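Local coordinates for putative curved DNA-binding protein (Chaetomium thermophilum var. thermophilum DSM 1495, PDB 4IPA), which is an Arx1 protein of the methionine aminopeptidase-like M24 family, probably acting in ribosome biogenesis and perhaps binding DNA, at residues C209-S214 with V255-G260; S261-Q266 with G335-A340. One frame throughout, in Å; residues are numbered along the deposited sequence.

Interaction 1. Residues C209-S214 with V255-G260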
loop_
_atom_site.group_PDB
_atom_site.type_symbol
_atom_site.label_atom_id
_atom_site.label_comp_id
_atom_site.label_asym_id
_atom_site.label_seq_id
_atom_site.Cartn_x
_atom_site.Cartn_y
_atom_site.Cartn_z
ATOM N N CYS A 209 2.296 -16.083 -12.632
ATOM C CA CYS A 209 1.328 -15.242 -11.940
ATOM C C CYS A 209 0.970 -14.042 -12.801
ATOM O O CYS A 209 1.576 -13.825 -13.850
ATOM C CB CYS A 209 1.891 -14.782 -10.613
ATOM S SG CYS A 209 2.051 -16.135 -9.474
ATOM N N ASN A 210 -0.023 -13.272 -12.366
ATOM C CA ASN A 210 -0.380 -12.064 -13.094
ATOM C C ASN A 210 -0.363 -10.819 -12.203
ATOM O O ASN A 210 -0.683 -10.887 -11.007
ATOM C CB ASN A 210 -1.745 -12.225 -13.756
ATOM C CG ASN A 210 -1.699 -13.138 -14.957
ATOM O OD1 ASN A 210 -1.133 -12.779 -15.980
ATOM N ND2 ASN A 210 -2.313 -14.319 -14.846
ATOM N N ILE A 211 -0.004 -9.684 -12.793
ATOM C CA ILE A 211 -0.063 -8.412 -12.078
ATOM C C ILE A 211 -1.520 -8.061 -11.851
ATOM O O ILE A 211 -2.341 -8.203 -12.756
ATOM C CB ILE A 211 0.604 -7.260 -12.887
ATOM C CG1 ILE A 211 2.099 -7.518 -13.059
ATOM C CG2 ILE A 211 0.396 -5.911 -12.185
ATOM C CD1 ILE A 211 2.822 -7.550 -11.772
ATOM N N ILE A 212 -1.849 -7.576 -10.659
ATOM C CA ILE A 212 -3.209 -7.102 -10.423
ATOM C C ILE A 212 -3.554 -5.809 -11.188
ATOM O O ILE A 212 -2.947 -4.749 -10.996
ATOM C CB ILE A 212 -3.500 -6.934 -8.942
ATOM C CG1 ILE A 212 -3.273 -8.262 -8.208
ATOM C CG2 ILE A 212 -4.916 -6.429 -8.745
ATOM C CD1 ILE A 212 -3.284 -8.087 -6.684
ATOM N N GLU A 213 -4.533 -5.916 -12.070
ATOM C CA GLU A 213 -4.960 -4.791 -12.886
ATOM C C GLU A 213 -5.093 -3.471 -12.117
ATOM O O GLU A 213 -5.761 -3.416 -11.086
ATOM C CB GLU A 213 -6.305 -5.115 -13.515
ATOM C CG GLU A 213 -6.216 -5.774 -14.855
ATOM C CD GLU A 213 -7.499 -5.583 -15.657
ATOM O OE1 GLU A 213 -8.580 -5.384 -15.033
ATOM O OE2 GLU A 213 -7.418 -5.618 -16.907
ATOM N N SER A 214 -4.450 -2.425 -12.632
ATOM C CA SER A 214 -4.618 -1.062 -12.137
ATOM C C SER A 214 -4.033 -0.836 -10.755
ATOM O O SER A 214 -4.437 0.093 -10.056
ATOM C CB SER A 214 -6.095 -0.632 -12.158
ATOM O OG SER A 214 -6.587 -0.553 -13.489
ATOM N N VAL A 255 2.897 -2.825 -5.517
ATOM C CA VAL A 255 2.746 -3.903 -6.493
ATOM C C VAL A 255 1.815 -4.978 -5.952
ATOM O O VAL A 255 1.765 -5.210 -4.736
ATOM C CB VAL A 255 4.084 -4.572 -6.856
ATOM C CG1 VAL A 255 5.013 -3.565 -7.522
ATOM C CG2 VAL A 255 4.735 -5.213 -5.621
ATOM N N GLY A 256 1.094 -5.630 -6.861
ATOM C CA GLY A 256 0.281 -6.776 -6.504
ATOM C C GLY A 256 0.266 -7.881 -7.557
ATOM O O GLY A 256 0.240 -7.637 -8.768
ATOM N N CYS A 257 0.280 -9.119 -7.088
ATOM C CA CYS A 257 0.204 -10.250 -7.994
ATOM C C CYS A 257 -0.929 -11.182 -7.617
ATOM O O CYS A 257 -1.470 -11.133 -6.507
ATOM C CB CYS A 257 1.525 -11.001 -8.025
ATOM S SG CYS A 257 2.807 -10.104 -8.891
ATOM N N SER A 258 -1.297 -12.027 -8.559
ATOM C CA SER A 258 -2.406 -12.929 -8.366
ATOM C C SER A 258 -2.028 -14.288 -8.914
ATOM O O SER A 258 -1.302 -14.381 -9.913
ATOM C CB SER A 258 -3.633 -12.382 -9.104
ATOM O OG SER A 258 -4.685 -13.314 -9.111
ATOM N N LEU A 259 -2.500 -15.341 -8.251
ATOM C CA LEU A 259 -2.379 -16.684 -8.803
ATOM C C LEU A 259 -3.402 -16.883 -9.921
ATOM O O LEU A 259 -3.326 -17.848 -10.678
ATOM C CB LEU A 259 -2.510 -17.757 -7.715
ATOM C CG LEU A 259 -1.185 -18.170 -7.072
ATOM C CD1 LEU A 259 -1.419 -19.033 -5.841
ATOM C CD2 LEU A 259 -0.269 -18.885 -8.087
ATOM N N GLY A 260 -4.349 -15.954 -10.033
ATOM C CA GLY A 260 -5.324 -15.971 -11.109
ATOM C C GLY A 260 -4.960 -15.002 -12.214
ATOM O O GLY A 260 -3.790 -14.712 -12.413
#

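Interaction 2. Residues S261-Q266 with G335-A340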
loop_
_atom_site.group_PDB
_atom_site.type_symbol
_atom_site.label_atom_id
_atom_site.label_comp_id
_atom_site.label_asym_id
_atom_site.label_seq_id
_atom_site.Cartn_x
_atom_site.Cartn_y
_atom_site.Cartn_z
ATOM N N SER A 261 -5.967 -14.483 -12.913
ATOM C CA SER A 261 -5.762 -13.629 -14.077
ATOM C C SER A 261 -5.254 -12.232 -13.711
ATOM O O SER A 261 -4.787 -11.474 -14.568
ATOM C CB SER A 261 -7.078 -13.483 -14.851
ATOM O OG SER A 261 -7.759 -14.719 -14.946
ATOM N N GLY A 262 -5.359 -11.876 -12.444
ATOM C CA GLY A 262 -5.025 -10.524 -12.048
ATOM C C GLY A 262 -6.150 -9.573 -12.408
ATOM O O GLY A 262 -5.939 -8.368 -12.488
ATOM N N LYS A 263 -7.351 -10.113 -12.623
ATOM C CA LYS A 263 -8.519 -9.271 -12.832
ATOM C C LYS A 263 -9.205 -8.974 -11.512
ATOM O O LYS A 263 -9.113 -9.744 -10.551
ATOM C CB LYS A 263 -9.512 -9.901 -13.812
ATOM C CG LYS A 263 -9.460 -9.299 -15.211
ATOM C CD LYS A 263 -8.090 -9.436 -15.814
ATOM C CE LYS A 263 -8.144 -9.483 -17.344
ATOM N NZ LYS A 263 -8.541 -8.193 -17.981
ATOM N N VAL A 264 -9.898 -7.849 -11.473
ATOM C CA VAL A 264 -10.464 -7.344 -10.240
ATOM C C VAL A 264 -11.986 -7.363 -10.368
ATOM O O VAL A 264 -12.532 -7.122 -11.444
ATOM C CB VAL A 264 -9.929 -5.923 -9.958
ATOM C CG1 VAL A 264 -10.761 -5.206 -8.909
ATOM C CG2 VAL A 264 -8.479 -5.996 -9.541
ATOM N N LYS A 265 -12.675 -7.651 -9.275
ATOM C CA LYS A 265 -14.128 -7.666 -9.315
ATOM C C LYS A 265 -14.730 -7.218 -7.977
ATOM O O LYS A 265 -14.171 -7.505 -6.908
ATOM C CB LYS A 265 -14.593 -9.083 -9.680
ATOM C CG LYS A 265 -16.092 -9.285 -9.685
ATOM C CD LYS A 265 -16.451 -10.635 -9.062
ATOM C CE LYS A 265 -16.465 -11.770 -10.087
ATOM N NZ LYS A 265 -17.559 -11.568 -11.093
ATOM N N GLN A 266 -15.872 -6.536 -8.024
ATOM C CA GLN A 266 -16.515 -6.088 -6.786
ATOM C C GLN A 266 -17.070 -7.243 -5.941
ATOM O O GLN A 266 -17.768 -8.113 -6.449
ATOM C CB GLN A 266 -17.618 -5.065 -7.064
ATOM C CG GLN A 266 -18.148 -4.421 -5.788
ATOM C CD GLN A 266 -19.140 -3.287 -6.029
ATOM O OE1 GLN A 266 -19.398 -2.891 -7.170
ATOM N NE2 GLN A 266 -19.699 -2.756 -4.944
ATOM N N GLY A 335 -11.872 -7.908 -4.985
ATOM C CA GLY A 335 -11.039 -9.074 -4.767
ATOM C C GLY A 335 -10.743 -9.731 -6.105
ATOM O O GLY A 335 -11.218 -9.287 -7.155
ATOM N N ASP A 336 -9.948 -10.788 -6.074
ATOM C CA ASP A 336 -9.549 -11.447 -7.306
ATOM C C ASP A 336 -10.775 -11.985 -8.052
ATOM O O ASP A 336 -11.608 -12.679 -7.466
ATOM C CB ASP A 336 -8.538 -12.567 -7.022
ATOM C CG ASP A 336 -8.034 -13.208 -8.281
ATOM O OD1 ASP A 336 -7.136 -12.615 -8.900
ATOM O OD2 ASP A 336 -8.566 -14.269 -8.681
ATOM N N LYS A 337 -10.874 -11.660 -9.337
ATOM C CA LYS A 337 -12.042 -12.035 -10.128
ATOM C C LYS A 337 -12.218 -13.550 -10.151
ATOM O O LYS A 337 -13.337 -14.047 -10.186
ATOM C CB LYS A 337 -11.944 -11.478 -11.559
ATOM C CG LYS A 337 -13.100 -11.880 -12.489
ATOM C CD LYS A 337 -12.821 -13.179 -13.258
ATOM C CE LYS A 337 -11.678 -12.996 -14.282
ATOM N NZ LYS A 337 -11.309 -14.272 -14.983
ATOM N N ASP A 338 -11.110 -14.277 -10.093
ATOM C CA ASP A 338 -11.157 -15.736 -10.109
ATOM C C ASP A 338 -11.236 -16.313 -8.696
ATOM O O ASP A 338 -11.253 -17.526 -8.523
ATOM C CB ASP A 338 -9.913 -16.296 -10.824
ATOM C CG ASP A 338 -9.814 -15.839 -12.268
ATOM O OD1 ASP A 338 -10.838 -15.930 -12.990
ATOM O OD2 ASP A 338 -8.718 -15.379 -12.677
ATOM N N ASN A 339 -11.267 -15.439 -7.691
ATOM C CA ASN A 339 -11.267 -15.871 -6.298
ATOM C C ASN A 339 -9.976 -16.580 -5.930
ATOM O O ASN A 339 -9.944 -17.401 -5.021
ATOM C CB ASN A 339 -12.476 -16.754 -5.999
ATOM C CG ASN A 339 -13.746 -15.949 -5.800
ATOM O OD1 ASN A 339 -14.239 -15.824 -4.675
ATOM N ND2 ASN A 339 -14.270 -15.380 -6.881
ATOM N N ALA A 340 -8.908 -16.236 -6.642
ATOM C CA ALA A 340 -7.580 -16.755 -6.370
ATOM C C ALA A 340 -6.840 -15.864 -5.366
ATOM O O ALA A 340 -7.158 -14.689 -5.212
ATOM C CB ALA A 340 -6.809 -16.836 -7.657
HETATM O O HOH W 1 -6.363 -9.994 -9.108
HETATM O O HOH W 2 -8.090 -12.611 -11.257
#

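Interaction 1. Residues C209-S214 with V255-G260
Asn-210 and Ser-258 form the hydrogen-bonded pair of a short antiparallel ladder, which joins the start of strand 210-220 to the end of strand 250-258 in the pita-bread fold of the M24 family. Their backbones bond twice: Asn-210 N gives to Ser-258 O at 3.0 Å, and Ser-258 N to Asn-210 O at 2.8 Å. The next bond, Ile-212 N to Gly-256 O at 2.8 Å, is straight at its hydrogen, but the donor stands 47° above the carbonyl plane. Residues 212-214 form the short loop that interrupts strand 210-220.

Among side-chain polar groups, the amide of Asn-210 extends the ladder past the end of the strand. Its ND2 reaches Gly-260 O at 2.9 Å, with the acceptor close to the amide plane. A primary amide suits this partly exposed position, where its N-H can take up the carbonyl of the turn.

Apolar side chains pack at three places. Ile-211 and Cys-257, the non-hydrogen-bonded pair, share the face packed against helices 148-167 and 193-205, where Ile-211 CD1 touches Cys-257 SG at 3.9 Å. Ile-212 sets methyl on backbone: it carries CG1 beside its backbone N (chi1 -58°), which brings the branch over Gly-256 and its CD1 to 3.5 Å from Cys-257 O. Glycine suits position 256 because a CB there would collide with that methyl. At the other end, Cys-209 SG rests 3.9 Å from Leu-259 CD2, a small buried thiol beside a branched tip.

Ser-258 shapes the exit from the strand. Its hydroxyl also bonds Asp-336, and, with OG anti to the backbone N (chi1 171°), it closes an ST turn by accepting from Gly-260 N at 2.8 Å.

Interaction 2. Residues S261-Q266 with G335-A340
Lys-337 lies between Lys-263 and Lys-265, and its long aliphatic chain suits a place where methylenes must pack while the charge reaches an acid. Its CB starts the contact, 3.7 Å from Lys-263 CB. CG comes within 4.1 Å of Lys-265 CE, where the two chains pass at a slant. Bends at chi2 (-91°) and chi3 (-68°) turn the chain back and set CE 3.8 Å from Lys-263 CB. The tip, NZ, ends in a salt bridge with Asp-338 OD1 at 2.6 Å.

The other oxygen of that carboxylate grips Ser-261 twice. Ser-261 OG meets the syn lone pair of Asp-338 OD2 at 2.6 Å. The second donor, Ser-261 N, lies 2.9 Å from Asp-338 OD2 and approaches it nearly along the C-O axis. With only a methyl at this acid's place, as in alanine, Ser-261 N and OG would probably lose their shared acceptor and the Lys-337 ammonium its nearby counter-charge.

Asp-336 opens the type I turn running to Asn-339; its OD2 accepts from Ala-340 N at 2.9 Å, while a water donates to both Asp-336 OD1 and Lys-263 O and so bridges them. Backbone bonds between Lys-265 and Gly-335 pair strands 264-266 and 334-336 as a small two-stranded antiparallel sheet, set against the end of strand 250-258 and the loop bearing Ala-91 and Ile-93.

From the N terminus, segment 209-214 comes first, just after helix 193-205, and interaction 1 closes a 40-residue loop, without helix, when strand 250-258 returns to it. The chain then runs straight from Gly-260 into Ser-261, where interaction 2 opens. It closes 68 residues later, after helices 286-299 and 312-324. The two loops are therefore in series, neither nesting nor crossing, yet their centres lie only about 9 Å apart. Glu-213 bonds Gly-262 through the backbone and Lys-263 through a salt bridge. Together the contacts tie the sheet containing strands 210-220, 250-258 and 342-352 to the small two-stranded one, just before the chain enters the last of these strands.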